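Local coordinates for L-lactate dehydrogenase (Trichomonas vaginalis, PDB 4UUL), which interconverts pyruvate and L-lactate using NAD(H) as coenzyme, and is an evolutionary relative of malate dehydrogenases, at residues S2-G14 with Y30-I42. The protein carries 1 engineered substitution. Sequence-based numbering, arbitrary orientation.
Sequences SEAAHVLITGAAG and YGDRQVYLHLLDI
His6 and His38 meet rim to rim across two neighbouring parallel strands, with Tyr36 completing an aromatic cluster on the same face of the sheet. From the His6 backbone outward, CB lies 3.7 Å from His38 NE2, and CG passes the same nitrogen before ND1 reaches it in a hydrogen bond of 2.8 Å (163°), whose geometry alone would allow either ring to donate. Further round the ring, CE1 rests against CG and CD1 of Tyr36, while NE2 and CD2 both face Tyr36 CB. That CB stands almost centrally over the His6 face, 3.7 Å from the centroid, as a CH-pi contact. The His6 and Tyr36 planes are 20° apart, but the rings are slid past each other and barely overlap. On the far side of His38, ND1 bonds to Ala75 O, which can only accept; in a neutral His38, NE2 would then probably be the acceptor from His6.

Strands 5-10 and 35-40 belong to the Rossmann-type NAD-binding domain, strand 5-10 lying between 35-40 and 82-85; helix 15-25 joins them in a beta-alpha-beta crossover, and backbone bonds alternate from Ala5 N to Gln34 O up to Leu40 N to Ile9 O.

On the opposite sheet face, Ala5 CB sits over the Tyr30 ring, 3.5 Å from its centroid, and also covers the Arg33 guanidinium. With CG anti to the backbone N (chi1 -175°) and the chain extended to NE, Arg33 reaches Glu3 O, which lies near the guanidinium plane and accepts from both NE (2.8 Å) and NH2 (3.0 Å). One water bridges Ser2 OG and Gln34 N.

After strand 5-10 comes the type I turn Gly11-Gly14, part of the GxxGxxG loop predicted to bind NAD. Asp41, following strand 35-40, binds NADH in another structure of this protein; the anti lone pair of its OD2 accepts from Ala13 N at 2.9 Å, and its OD1 accepts from Ile42 N.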
ATOM      1  N   SER B   2      21.975  13.613   0.577  1.00 55.50           N
ATOM      2  CA  SER B   2      21.301  13.545   1.865  1.00 52.54           C
ATOM      3  C   SER B   2      21.582  12.212   2.542  1.00 47.77           C
ATOM      4  O   SER B   2      21.835  11.215   1.872  1.00 47.82           O
ATOM      5  CB  SER B   2      19.785  13.730   1.689  1.00 53.20           C
ATOM      6  OG  SER B   2      19.232  12.743   0.830  1.00 53.43           O
ATOM      7  N   GLU B   3      21.554  12.212   3.871  1.00 42.97           N
ATOM      8  CA  GLU B   3      21.574  10.987   4.639  1.00 38.43           C
ATOM      9  C   GLU B   3      20.128  10.506   4.681  1.00 27.94           C
ATOM     10  O   GLU B   3      19.193  11.298   4.618  1.00 28.43           O
ATOM     11  CB  GLU B   3      22.079  11.214   6.067  1.00 48.62           C
ATOM     12  CG  GLU B   3      23.601  11.440   6.182  1.00 62.12           C
ATOM     13  CD  GLU B   3      24.078  11.564   7.629  1.00 73.93           C
ATOM     14  OE1 GLU B   3      24.377  10.518   8.252  1.00 77.66           O
ATOM     15  OE2 GLU B   3      24.159  12.702   8.149  1.00 78.60           O
ATOM     16  N   ALA B   4      19.949   9.206   4.743  1.00 24.16           N
ATOM     17  CA  ALA B   4      18.624   8.639   4.756  1.00 22.81           C
ATOM     18  C   ALA B   4      17.886   9.094   6.017  1.00 21.05           C
ATOM     19  O   ALA B   4      18.472   9.239   7.082  1.00 22.94           O
ATOM     20  CB  ALA B   4      18.662   7.164   4.747  1.00 23.17           C
ATOM     21  N   ALA B   5      16.584   9.255   5.883  1.00 17.98           N
ATOM     22  CA  ALA B   5      15.733   9.534   7.014  1.00 16.95           C
ATOM     23  C   ALA B   5      15.399   8.232   7.716  1.00 17.09           C
ATOM     24  O   ALA B   5      15.044   7.252   7.088  1.00 18.30           O
ATOM     25  CB  ALA B   5      14.448  10.198   6.511  1.00 18.99           C
ATOM     26  N   HIS B   6      15.493   8.238   9.046  1.00 17.31           N
ATOM     27  CA  HIS B   6      15.229   7.065   9.841  1.00 17.43           C
ATOM     28  C   HIS B   6      13.822   7.090  10.393  1.00 15.52           C
ATOM     29  O   HIS B   6      13.442   7.998  11.140  1.00 16.82           O
ATOM     30  CB  HIS B   6      16.288   6.928  10.943  1.00 18.16           C
ATOM     31  CG  HIS B   6      17.585   6.415  10.423  1.00 19.93           C
ATOM     32  ND1 HIS B   6      18.138   5.215  10.812  1.00 19.90           N
ATOM     33  CD2 HIS B   6      18.446   6.948   9.516  1.00 21.44           C
ATOM     34  CE1 HIS B   6      19.268   5.011  10.136  1.00 21.41           C
ATOM     35  NE2 HIS B   6      19.478   6.058   9.360  1.00 22.32           N
ATOM     36  N   VAL B   7      13.030   6.079  10.051  1.00 14.18           N
ATOM     37  CA  VAL B   7      11.608   6.035  10.345  1.00 13.20           C
ATOM     38  C   VAL B   7      11.289   4.804  11.149  1.00 13.98           C
ATOM     39  O   VAL B   7      11.532   3.695  10.711  1.00 14.34           O
ATOM     40  CB  VAL B   7      10.807   5.971   9.004  1.00 15.05           C
ATOM     41  CG1 VAL B   7       9.321   5.878   9.298  1.00 16.27           C
ATOM     42  CG2 VAL B   7      11.154   7.142   8.098  1.00 16.78           C
ATOM     43  N   LEU B   8      10.690   5.013  12.318  1.00 13.79           N
ATOM     44  CA  LEU B   8      10.250   3.914  13.175  1.00 13.36           C
ATOM     45  C   LEU B   8       8.770   3.602  12.921  1.00 12.27           C
ATOM     46  O   LEU B   8       7.932   4.494  12.848  1.00 12.74           O
ATOM     47  CB  LEU B   8      10.418   4.289  14.644  1.00 14.55           C
ATOM     48  CG  LEU B   8       9.764   3.367  15.666  1.00 15.05           C
ATOM     49  CD1 LEU B   8      10.329   1.939  15.630  1.00 16.29           C
ATOM     50  CD2 LEU B   8       9.878   3.939  17.051  1.00 16.04           C
ATOM     51  N   ILE B   9       8.454   2.313  12.827  1.00 13.05           N
ATOM     52  CA  ILE B   9       7.091   1.801  12.869  1.00 13.41           C
ATOM     53  C   ILE B   9       7.019   0.759  13.974  1.00 13.15           C
ATOM     54  O   ILE B   9       7.766  -0.203  13.950  1.00 13.89           O
ATOM     55  CB  ILE B   9       6.660   1.152  11.524  1.00 13.14           C
ATOM     56  CG1 ILE B   9       6.825   2.153  10.369  1.00 13.49           C
ATOM     57  CG2 ILE B   9       5.244   0.631  11.629  1.00 14.97           C
ATOM     58  CD1 ILE B   9       6.710   1.478   8.994  1.00 14.72           C
ATOM     59  N   THR B  10       6.188   1.010  14.995  1.00 13.78           N
ATOM     60  CA  THR B  10       5.953   0.028  16.031  1.00 14.39           C
ATOM     61  C   THR B  10       4.828  -0.895  15.634  1.00 15.54           C
ATOM     62  O   THR B  10       4.046  -0.586  14.740  1.00 15.34           O
ATOM     63  CB  THR B  10       5.653   0.683  17.409  1.00 14.90           C
ATOM     64  OG1 THR B  10       4.390   1.314  17.301  1.00 15.10           O
ATOM     65  CG2 THR B  10       6.759   1.623  17.781  1.00 16.98           C
ATOM     66  N   GLY B  11       4.719  -2.064  16.271  1.00 15.51           N
ATOM     67  CA  GLY B  11       3.725  -3.039  15.805  1.00 15.23           C
ATOM     68  C   GLY B  11       3.929  -3.428  14.353  1.00 15.40           C
ATOM     69  O   GLY B  11       2.978  -3.690  13.617  1.00 16.51           O
ATOM     70  N   ALA B  12       5.190  -3.445  13.922  1.00 14.19           N
ATOM     71  CA  ALA B  12       5.486  -3.477  12.495  1.00 14.94           C
ATOM     72  C   ALA B  12       5.020  -4.718  11.782  1.00 17.02           C
ATOM     73  O   ALA B  12       4.885  -4.670  10.576  1.00 17.81           O
ATOM     74  CB  ALA B  12       6.956  -3.211  12.242  1.00 15.62           C
ATOM     75  N   ALA B  13       4.817  -5.806  12.508  1.00 16.42           N
ATOM     76  CA  ALA B  13       4.380  -7.056  11.901  1.00 18.37           C
ATOM     77  C   ALA B  13       2.893  -7.120  11.594  1.00 18.38           C
ATOM     78  O   ALA B  13       2.421  -8.038  10.947  1.00 22.87           O
ATOM     79  CB  ALA B  13       4.773  -8.213  12.778  1.00 20.91           C
ATOM     80  N   GLY B  14       2.133  -6.152  12.068  1.00 15.19           N
ATOM     81  CA  GLY B  14       0.714  -6.167  11.823  1.00 15.92           C
ATOM     82  C   GLY B  14       0.349  -5.674  10.455  1.00 16.81           C
ATOM     83  O   GLY B  14       1.214  -5.289   9.647  1.00 16.53           O
ATOM     84  N   TYR B  30       9.009  10.682   1.923  1.00 16.20           N
ATOM     85  CA  TYR B  30      10.191  11.548   1.937  1.00 16.50           C
ATOM     86  C   TYR B  30      10.674  11.944   0.535  1.00 18.00           C
ATOM     87  O   TYR B  30      11.756  12.508   0.371  1.00 20.21           O
ATOM     88  CB  TYR B  30      11.324  10.843   2.694  1.00 17.94           C
ATOM     89  CG  TYR B  30      11.313  11.134   4.182  1.00 16.08           C
ATOM     90  CD1 TYR B  30      11.871  12.282   4.679  1.00 16.90           C
ATOM     91  CD2 TYR B  30      10.760  10.226   5.073  1.00 16.93           C
ATOM     92  CE1 TYR B  30      11.903  12.533   6.034  1.00 16.75           C
ATOM     93  CE2 TYR B  30      10.737  10.490   6.432  1.00 17.04           C
ATOM     94  CZ  TYR B  30      11.362  11.631   6.913  1.00 16.74           C
ATOM     95  OH  TYR B  30      11.389  11.856   8.258  1.00 18.17           O
ATOM     96  N   GLY B  31       9.872  11.655  -0.478  1.00 19.02           N
ATOM     97  CA  GLY B  31      10.221  12.136  -1.800  1.00 19.55           C
ATOM     98  C   GLY B  31      11.494  11.508  -2.344  1.00 21.27           C
ATOM     99  O   GLY B  31      11.633  10.291  -2.300  1.00 22.81           O
ATOM    100  N   ASP B  32      12.404  12.317  -2.857  1.00 22.31           N
ATOM    101  CA  ASP B  32      13.634  11.775  -3.403  1.00 24.48           C
ATOM    102  C   ASP B  32      14.608  11.240  -2.351  1.00 24.20           C
ATOM    103  O   ASP B  32      15.580  10.580  -2.691  1.00 26.02           O
ATOM    104  CB  ASP B  32      14.362  12.837  -4.242  1.00 28.02           C
ATOM    105  CG  ASP B  32      13.627  13.191  -5.513  1.00 32.22           C
ATOM    106  OD1 ASP B  32      12.681  12.487  -5.892  1.00 30.30           O
ATOM    107  OD2 ASP B  32      14.001  14.184  -6.132  1.00 38.39           O
ATOM    108  N   ARG B  33      14.381  11.560  -1.087  1.00 21.92           N
ATOM    109  CA  ARG B  33      15.298  11.167  -0.035  1.00 20.88           C
ATOM    110  C   ARG B  33      15.121   9.689   0.320  1.00 20.22           C
ATOM    111  O   ARG B  33      13.997   9.194   0.354  1.00 21.11           O
ATOM    112  CB  ARG B  33      15.034  12.031   1.186  1.00 21.73           C
ATOM    113  CG  ARG B  33      16.015  11.803   2.310  1.00 21.77           C
ATOM    114  CD  ARG B  33      15.796  12.814   3.423  1.00 22.28           C
ATOM    115  NE  ARG B  33      16.736  12.573   4.516  1.00 21.66           N
ATOM    116  CZ  ARG B  33      16.625  13.097   5.722  1.00 24.03           C
ATOM    117  NH1 ARG B  33      15.609  13.899   5.988  1.00 24.20           N
ATOM    118  NH2 ARG B  33      17.516  12.786   6.652  1.00 26.53           N
ATOM    119  N   GLN B  34      16.212   8.979   0.586  1.00 20.20           N
ATOM    120  CA  GLN B  34      16.074   7.603   1.030  1.00 19.38           C
ATOM    121  C   GLN B  34      15.559   7.488   2.457  1.00 16.92           C
ATOM    122  O   GLN B  34      15.694   8.446   3.250  1.00 17.91           O
ATOM    123  CB  GLN B  34      17.381   6.868   0.924  1.00 19.72           C
ATOM    124  CG  GLN B  34      17.847   6.622  -0.501  1.00 23.30           C
ATOM    125  CD  GLN B  34      18.917   5.591  -0.529  1.00 26.09           C
ATOM    126  OE1 GLN B  34      19.970   5.754   0.103  1.00 27.31           O
ATOM    127  NE2 GLN B  34      18.665   4.509  -1.254  1.00 27.82           N
ATOM    128  N   VAL B  35      15.015   6.310   2.766  1.00 17.11           N
ATOM    129  CA  VAL B  35      14.519   6.009   4.084  1.00 16.15           C
ATOM    130  C   VAL B  35      15.196   4.749   4.609  1.00 15.81           C
ATOM    131  O   VAL B  35      15.568   3.852   3.851  1.00 16.94           O
ATOM    132  CB  VAL B  35      12.989   5.848   4.093  1.00 16.31           C
ATOM    133  CG1 VAL B  35      12.336   7.152   3.736  1.00 18.69           C
ATOM    134  CG2 VAL B  35      12.544   4.693   3.199  1.00 17.50           C
ATOM    135  N   TYR B  36      15.373   4.729   5.924  1.00 16.39           N
ATOM    136  CA  TYR B  36      15.893   3.582   6.641  1.00 15.77           C
ATOM    137  C   TYR B  36      14.833   3.217   7.698  1.00 14.19           C
ATOM    138  O   TYR B  36      14.485   4.067   8.527  1.00 15.88           O
ATOM    139  CB  TYR B  36      17.253   3.862   7.313  1.00 17.55           C
ATOM    140  CG  TYR B  36      17.825   2.652   7.993  1.00 18.81           C
ATOM    141  CD1 TYR B  36      17.347   2.248   9.235  1.00 19.24           C
ATOM    142  CD2 TYR B  36      18.884   1.951   7.445  1.00 20.09           C
ATOM    143  CE1 TYR B  36      17.882   1.171   9.902  1.00 21.54           C
ATOM    144  CE2 TYR B  36      19.438   0.866   8.108  1.00 21.25           C
ATOM    145  CZ  TYR B  36      18.910   0.468   9.331  1.00 21.72           C
ATOM    146  OH  TYR B  36      19.450  -0.614   9.981  1.00 24.10           O
ATOM    147  N   LEU B  37      14.244   2.016   7.596  1.00 14.68           N
ATOM    148  CA  LEU B  37      13.086   1.635   8.436  1.00 14.55           C
ATOM    149  C   LEU B  37      13.545   0.903   9.680  1.00 15.19           C
ATOM    150  O   LEU B  37      14.259  -0.075   9.614  1.00 16.77           O
ATOM    151  CB  LEU B  37      12.103   0.770   7.642  1.00 15.33           C
ATOM    152  CG  LEU B  37      11.484   1.444   6.411  1.00 14.78           C
ATOM    153  CD1 LEU B  37      10.600   0.461   5.714  1.00 16.37           C
ATOM    154  CD2 LEU B  37      10.752   2.646   6.824  1.00 21.36           C
ATOM    155  N   HIS B  38      13.091   1.399  10.819  1.00 15.78           N
ATOM    156  CA  HIS B  38      13.224   0.694  12.106  1.00 15.65           C
ATOM    157  C   HIS B  38      11.872   0.051  12.381  1.00 15.08           C
ATOM    158  O   HIS B  38      10.857   0.745  12.461  1.00 16.00           O
ATOM    159  CB  HIS B  38      13.575   1.662  13.205  1.00 15.58           C
ATOM    160  CG  HIS B  38      14.889   2.348  13.033  1.00 16.06           C
ATOM    161  ND1 HIS B  38      15.909   2.226  13.947  1.00 18.57           N
ATOM    162  CD2 HIS B  38      15.341   3.223  12.100  1.00 17.01           C
ATOM    163  CE1 HIS B  38      16.937   2.970  13.571  1.00 19.18           C
ATOM    164  NE2 HIS B  38      16.631   3.568  12.439  1.00 19.68           N
ATOM    165  N   LEU B  39      11.858  -1.284  12.434  1.00 14.70           N
ATOM    166  CA  LEU B  39      10.628  -2.064  12.479  1.00 15.27           C
ATOM    167  C   LEU B  39      10.596  -2.829  13.786  1.00 15.21           C
ATOM    168  O   LEU B  39      11.353  -3.793  13.977  1.00 17.69           O
ATOM    169  CB  LEU B  39      10.573  -3.006  11.272  1.00 14.84           C
ATOM    170  CG  LEU B  39      10.689  -2.301   9.925  1.00 15.67           C
ATOM    171  CD1 LEU B  39      10.861  -3.299   8.816  1.00 17.20           C
ATOM    172  CD2 LEU B  39       9.436  -1.494   9.640  1.00 15.99           C
ATOM    173  N   LEU B  40       9.759  -2.375  14.733  1.00 15.44           N
ATOM    174  CA  LEU B  40       9.715  -2.911  16.074  1.00 15.80           C
ATOM    175  C   LEU B  40       8.482  -3.750  16.291  1.00 15.44           C
ATOM    176  O   LEU B  40       7.371  -3.350  15.930  1.00 15.87           O
ATOM    177  CB  LEU B  40       9.747  -1.772  17.101  1.00 16.99           C
ATOM    178  CG  LEU B  40       9.642  -2.128  18.577  1.00 17.74           C
ATOM    179  CD1 LEU B  40      10.844  -2.943  19.043  1.00 19.84           C
ATOM    180  CD2 LEU B  40       9.451  -0.875  19.451  1.00 19.28           C
ATOM    181  N   ASP B  41       8.668  -4.927  16.900  1.00 16.69           N
ATOM    182  CA  ASP B  41       7.532  -5.731  17.355  1.00 17.47           C
ATOM    183  C   ASP B  41       8.009  -6.645  18.489  1.00 18.28           C
ATOM    184  O   ASP B  41       9.121  -6.478  18.965  1.00 19.16           O
ATOM    185  CB  ASP B  41       6.826  -6.449  16.187  1.00 18.55           C
ATOM    186  CG  ASP B  41       5.323  -6.567  16.355  1.00 18.79           C
ATOM    187  OD1 ASP B  41       4.872  -6.831  17.486  1.00 19.37           O
ATOM    188  OD2 ASP B  41       4.594  -6.351  15.352  1.00 19.07           O
ATOM    189  N   ILE B  42       7.138  -7.524  18.950  1.00 20.77           N
ATOM    190  CA  ILE B  42       7.438  -8.372  20.074  1.00 22.17           C
ATOM    191  C   ILE B  42       7.913  -9.740  19.596  1.00 22.76           C
ATOM    192  O   ILE B  42       7.673 -10.124  18.453  1.00 21.87           O
ATOM    193  CB  ILE B  42       6.237  -8.531  20.984  1.00 25.35           C
ATOM    194  CG1 ILE B  42       5.033  -9.076  20.227  1.00 26.19           C
ATOM    195  CG2 ILE B  42       5.930  -7.197  21.687  1.00 26.08           C
ATOM    196  CD1 ILE B  42       3.907  -9.539  21.200  1.00 28.39           C
TER
HETATM  197  O   HOH W   1      18.941  10.091   0.676  1.00 29.39           O
HETATM  198  O   HOH W   2      20.751   8.097   1.330  1.00 32.76           O